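Local coordinates for protein endo-1,3-beta-glucanase (Streptomyces sioyaensis, PDB 3DGT) that hydrolyses internal 1,3-beta-glucosidic bonds of beta-glucans, this chain being the family 16 catalytic domain of a longer, probably secreted enzyme that probably also has a carbohydrate-binding module, at residues A[159-162]-A[168-171]; A[196-201]-A[205-210]. All blocks are in the same frame, centred on the assembly; numbering follows the deposited sequence.

Contact 1: A[159-162]-A[168-171]; sequences MHCG and PCNE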
loop_
_atom_site.group_PDB
_atom_site.type_symbol
_atom_site.label_atom_id
_atom_site.label_comp_id
_atom_site.label_asym_id
_atom_site.label_seq_id
_atom_site.Cartn_x
_atom_site.Cartn_y
_atom_site.Cartn_z
ATOM N N MET A 159 5.934 -8.822 3.713
ATOM C CA MET A 159 5.170 -9.849 3.009
ATOM C C MET A 159 4.341 -10.674 3.978
ATOM O O MET A 159 4.851 -11.154 4.988
ATOM C CB MET A 159 6.065 -10.777 2.184
ATOM C CG MET A 159 5.279 -11.881 1.491
ATOM S SD MET A 159 6.326 -12.762 0.329
ATOM C CE MET A 159 5.147 -13.921 -0.369
ATOM N N HIS A 160 3.068 -10.851 3.633
ATOM C CA HIS A 160 2.181 -11.753 4.357
ATOM C C HIS A 160 1.887 -12.970 3.497
ATOM O O HIS A 160 1.759 -12.859 2.277
ATOM C CB HIS A 160 0.895 -11.028 4.751
ATOM C CG HIS A 160 1.097 -9.983 5.806
ATOM N ND1 HIS A 160 1.299 -8.647 5.523
ATOM C CD2 HIS A 160 1.155 -10.093 7.154
ATOM C CE1 HIS A 160 1.459 -7.982 6.657
ATOM N NE2 HIS A 160 1.375 -8.838 7.660
ATOM N N CYS A 161 1.793 -14.132 4.146
ATOM C CA CYS A 161 1.674 -15.416 3.458
ATOM C C CYS A 161 1.348 -16.539 4.439
ATOM O O CYS A 161 1.368 -16.343 5.663
ATOM C CB CYS A 161 2.960 -15.743 2.667
ATOM S SG CYS A 161 4.542 -15.165 3.394
ATOM N N GLY A 162 1.033 -17.709 3.887
ATOM C CA GLY A 162 0.911 -18.916 4.683
ATOM C C GLY A 162 -0.391 -18.966 5.451
ATOM O O GLY A 162 -1.470 -18.828 4.875
ATOM N N PRO A 168 4.876 -19.922 8.477
ATOM C CA PRO A 168 6.225 -19.525 8.060
ATOM C C PRO A 168 6.396 -18.018 7.924
ATOM O O PRO A 168 7.528 -17.512 7.959
ATOM C CB PRO A 168 6.378 -20.199 6.695
ATOM C CG PRO A 168 4.955 -20.357 6.201
ATOM C CD PRO A 168 4.163 -20.673 7.426
ATOM N N CYS A 169 5.291 -17.298 7.766
ATOM C CA CYS A 169 5.365 -15.861 7.612
ATOM C C CYS A 169 5.105 -15.096 8.915
ATOM O O CYS A 169 4.943 -13.877 8.898
ATOM C CB CYS A 169 4.472 -15.426 6.447
ATOM S SG CYS A 169 4.839 -16.446 4.949
ATOM N N ASN A 170 5.097 -15.814 10.042
ATOM C CA ASN A 170 5.020 -15.197 11.370
ATOM C C ASN A 170 3.840 -14.228 11.464
ATOM O O ASN A 170 3.993 -13.073 11.860
ATOM C CB ASN A 170 6.345 -14.480 11.692
ATOM C CG ASN A 170 6.414 -13.953 13.129
ATOM O OD1 ASN A 170 5.761 -14.474 14.030
ATOM N ND2 ASN A 170 7.219 -12.918 13.338
ATOM N N GLU A 171 2.658 -14.696 11.081
ATOM C CA GLU A 171 1.486 -13.825 11.054
ATOM C C GLU A 171 0.979 -13.564 12.469
ATOM O O GLU A 171 1.024 -14.457 13.313
ATOM C CB GLU A 171 0.408 -14.425 10.149
ATOM C CG GLU A 171 0.853 -14.589 8.690
ATOM C CD GLU A 171 1.180 -13.269 8.008
ATOM O OE1 GLU A 171 0.753 -12.216 8.529
ATOM O OE2 GLU A 171 1.853 -13.282 6.948
HETATM O O HOH W 1 2.433 -17.840 7.807
#
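C161 and C169 are joined by a disulfide, SG to SG 2.0 Å, with a chi3 of -107°. It ties the residue just after strand 155-160 to C169 in the following loop, closing a covalent ring over the residues between, and the CA atoms of C161 and C169 lie 5.6 Å apart. On the C169 side SG stands beside the backbone N and anti to the carbonyl carbon (chi1 -50°), which carries the sulfur across to C161.

Hydrogen bonding adds a second, polar tie. The E171 side chain, bent at chi2, folds back so that OE2 takes the backbone N-H of C161 at 2.9 Å, with 155° at the hydrogen. The donor comes from the anti side of OE2, well out of the carboxylate plane. One water spans the remaining backbone: it lies 2.8 Å from C161 O and accepts from C169 N at 2.9 Å.

In the family 16 beta-sandwich this is a disulfide-closed loop on the way from strand 155-160 to strand 175-179. Within it N170 and E171 form a G1 beta bulge.

The E171 carboxylate also lies beside the H160 imidazole, though their closest approach is doubtful in the model. H160 NE2 is hydrogen-bonded to T172 O, which fixes how the ring is turned, and W137 meets both this ring and E171. G162 has a positive phi, and a side chain here would press on P168 CD. On the sulfur side, C161 packs against M223 in a loop and A231 of helix 225-232.

Contact 2: A[196-201]-A[205-210]; sequences EWDRSV and AIRFSV
R207 reaches across the hairpin to two acidic side chains at once, and a single nitrogen does the gripping. Its NH1 donates to E196 OE2 at a very short 2.5 Å and to D198 OD2 at 2.9 Å, the latter bond nearly straight at 174°. Both oxygens lie at the guanidinium edge, near its plane, while the carboxylates stand steeply to it, 86° apart for E196 and 74° for D198. E196 runs alongside the arginine, its CB 3.5 Å from R207 CG. R207 CG sits between the backbone N and the carbonyl carbon, and a bend at chi3 turns the guanidinium back over the neighbouring strand. With R207 replaced by an alanine, the carboxylates of E196 and D198 would probably lose the cation they share and be left facing each other along their strand.

On the other face, I206 CD1 lies over the W197 indole, with I206 CG1 4.0 Å from W197 CD1.

Behind these side chains the antiparallel backbone sets the register. E196-R207 and D198-A205 are hydrogen-bonded pairs, with W197-I206 the non-hydrogen-bonded pair between them; D198 N to A205 O measures 2.8 Å. D198 is steadied from its other oxygen: OD1 accepts from S200 N at 2.9 Å, an Asx turn, and from S200 OG.

Further out, E196 OE1 has a salt bridge to R101, and the W197 and F236 rings meet with their planes nearly perpendicular. The hairpin lies between strand 99-107, paired with strand 191-198, and strand 213-219, paired with strand 205-210.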
loop_
_atom_site.group_PDB
_atom_site.type_symbol
_atom_site.label_atom_id
_atom_site.label_comp_id
_atom_site.label_asym_id
_atom_site.label_seq_id
_atom_site.Cartn_x
_atom_site.Cartn_y
_atom_site.Cartn_z
ATOM N N GLU A 196 10.591 -4.917 -5.740
ATOM C CA GLU A 196 11.092 -5.686 -6.870
ATOM C C GLU A 196 10.859 -7.177 -6.634
ATOM O O GLU A 196 11.272 -7.736 -5.617
ATOM C CB GLU A 196 12.570 -5.405 -7.163
ATOM C CG GLU A 196 13.112 -6.278 -8.301
ATOM C CD GLU A 196 14.569 -6.036 -8.600
ATOM O OE1 GLU A 196 14.898 -4.979 -9.160
ATOM O OE2 GLU A 196 15.385 -6.920 -8.303
ATOM N N TRP A 197 10.178 -7.791 -7.594
ATOM C CA TRP A 197 9.815 -9.191 -7.560
ATOM C C TRP A 197 10.708 -9.861 -8.596
ATOM O O TRP A 197 10.559 -9.636 -9.806
ATOM C CB TRP A 197 8.344 -9.281 -7.934
ATOM C CG TRP A 197 7.664 -10.629 -7.944
ATOM C CD1 TRP A 197 8.219 -11.876 -7.797
ATOM C CD2 TRP A 197 6.276 -10.831 -8.195
ATOM N NE1 TRP A 197 7.232 -12.843 -7.908
ATOM C CE2 TRP A 197 6.035 -12.219 -8.159
ATOM C CE3 TRP A 197 5.201 -9.959 -8.429
ATOM C CZ2 TRP A 197 4.761 -12.757 -8.358
ATOM C CZ3 TRP A 197 3.941 -10.491 -8.635
ATOM C CH2 TRP A 197 3.730 -11.875 -8.588
ATOM N N ASP A 198 11.657 -10.651 -8.102
ATOM C CA ASP A 198 12.748 -11.197 -8.900
ATOM C C ASP A 198 12.563 -12.698 -9.120
ATOM O O ASP A 198 12.784 -13.507 -8.212
ATOM C CB ASP A 198 14.073 -10.903 -8.187
ATOM C CG ASP A 198 15.286 -11.251 -9.014
ATOM O OD1 ASP A 198 15.121 -11.895 -10.071
ATOM O OD2 ASP A 198 16.411 -10.878 -8.602
ATOM N N ARG A 199 12.144 -13.061 -10.326
ATOM C CA ARG A 199 11.996 -14.472 -10.680
ATOM C C ARG A 199 13.161 -14.943 -11.547
ATOM O O ARG A 199 13.053 -15.965 -12.232
ATOM C CB ARG A 199 10.660 -14.698 -11.403
ATOM C CG ARG A 199 9.436 -14.364 -10.546
ATOM C CD ARG A 199 8.146 -14.742 -11.249
ATOM N NE ARG A 199 7.954 -16.191 -11.232
ATOM C CZ ARG A 199 6.993 -16.824 -11.900
ATOM N NH1 ARG A 199 6.161 -16.136 -12.672
ATOM N NH2 ARG A 199 6.875 -18.145 -11.816
ATOM N N SER A 200 14.277 -14.211 -11.505
ATOM C CA SER A 200 15.442 -14.535 -12.339
ATOM C C SER A 200 16.468 -15.417 -11.635
ATOM O O SER A 200 17.442 -15.833 -12.262
ATOM C CB SER A 200 16.121 -13.259 -12.846
ATOM O OG SER A 200 16.902 -12.650 -11.839
ATOM N N VAL A 201 16.252 -15.679 -10.345
ATOM C CA VAL A 201 17.190 -16.423 -9.507
ATOM C C VAL A 201 16.451 -17.472 -8.695
ATOM O O VAL A 201 15.247 -17.348 -8.458
ATOM C CB VAL A 201 17.954 -15.484 -8.509
ATOM C CG1 VAL A 201 18.976 -14.627 -9.240
ATOM C CG2 VAL A 201 16.994 -14.624 -7.687
ATOM N N ALA A 205 13.077 -14.059 -5.139
ATOM C CA ALA A 205 13.169 -13.052 -4.087
ATOM C C ALA A 205 12.268 -11.870 -4.348
ATOM O O ALA A 205 11.981 -11.524 -5.495
ATOM C CB ALA A 205 14.608 -12.578 -3.929
ATOM N N ILE A 206 11.830 -11.263 -3.257
ATOM C CA ILE A 206 11.101 -10.003 -3.297
ATOM C C ILE A 206 11.889 -9.004 -2.441
ATOM O O ILE A 206 12.251 -9.306 -1.295
ATOM C CB ILE A 206 9.636 -10.196 -2.841
ATOM C CG1 ILE A 206 8.891 -10.998 -3.925
ATOM C CG2 ILE A 206 8.958 -8.838 -2.543
ATOM C CD1 ILE A 206 7.509 -11.511 -3.525
ATOM N N ARG A 207 12.214 -7.843 -3.011
ATOM C CA ARG A 207 12.990 -6.836 -2.285
ATOM C C ARG A 207 12.222 -5.539 -2.180
ATOM O O ARG A 207 11.721 -5.029 -3.182
ATOM C CB ARG A 207 14.377 -6.581 -2.906
ATOM C CG ARG A 207 14.424 -6.312 -4.398
ATOM C CD ARG A 207 15.842 -6.468 -4.958
ATOM N NE ARG A 207 16.399 -7.773 -4.624
ATOM C CZ ARG A 207 16.556 -8.790 -5.473
ATOM N NH1 ARG A 207 16.241 -8.672 -6.755
ATOM N NH2 ARG A 207 17.045 -9.931 -5.026
ATOM N N PHE A 208 12.123 -5.026 -0.956
ATOM C CA PHE A 208 11.465 -3.749 -0.701
ATOM C C PHE A 208 12.495 -2.670 -0.439
ATOM O O PHE A 208 13.446 -2.881 0.335
ATOM C CB PHE A 208 10.555 -3.841 0.517
ATOM C CG PHE A 208 9.440 -4.847 0.384
ATOM C CD1 PHE A 208 8.238 -4.498 -0.234
ATOM C CD2 PHE A 208 9.574 -6.126 0.908
ATOM C CE1 PHE A 208 7.204 -5.426 -0.324
ATOM C CE2 PHE A 208 8.534 -7.054 0.821
ATOM C CZ PHE A 208 7.354 -6.704 0.202
ATOM N N SER A 209 12.298 -1.522 -1.086
ATOM C CA SER A 209 13.217 -0.392 -0.951
ATOM C C SER A 209 12.498 0.934 -0.750
ATOM O O SER A 209 11.321 1.081 -1.089
ATOM C CB SER A 209 14.144 -0.311 -2.162
ATOM O OG SER A 209 13.418 -0.231 -3.372
ATOM N N VAL A 210 13.232 1.889 -0.186
ATOM C CA VAL A 210 12.789 3.273 -0.097
ATOM C C VAL A 210 13.905 4.146 -0.658
ATOM O O VAL A 210 15.070 3.989 -0.298
ATOM C CB VAL A 210 12.386 3.693 1.352
ATOM C CG1 VAL A 210 13.539 3.482 2.346
ATOM C CG2 VAL A 210 11.915 5.155 1.377
#

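Contact 1 closes before contact 2 opens along the chain, and their centres lie about 17 Å apart within the same family 16 catalytic domain. The first finishes strand 155-160 and its following loop; the second is the hairpin of strands 191-198 and 205-210. They touch by packing: M159 SD lies 4.2 Å from I206 CD1, and the backbone N of M159 is 4.3 Å from F208 CE2. The strand end at contact 1 thus packs directly on the hairpin face that carries I206 and F208. Both contacts lie away from the magnesium site, so they concern the beta framework of the domain rather than its metal.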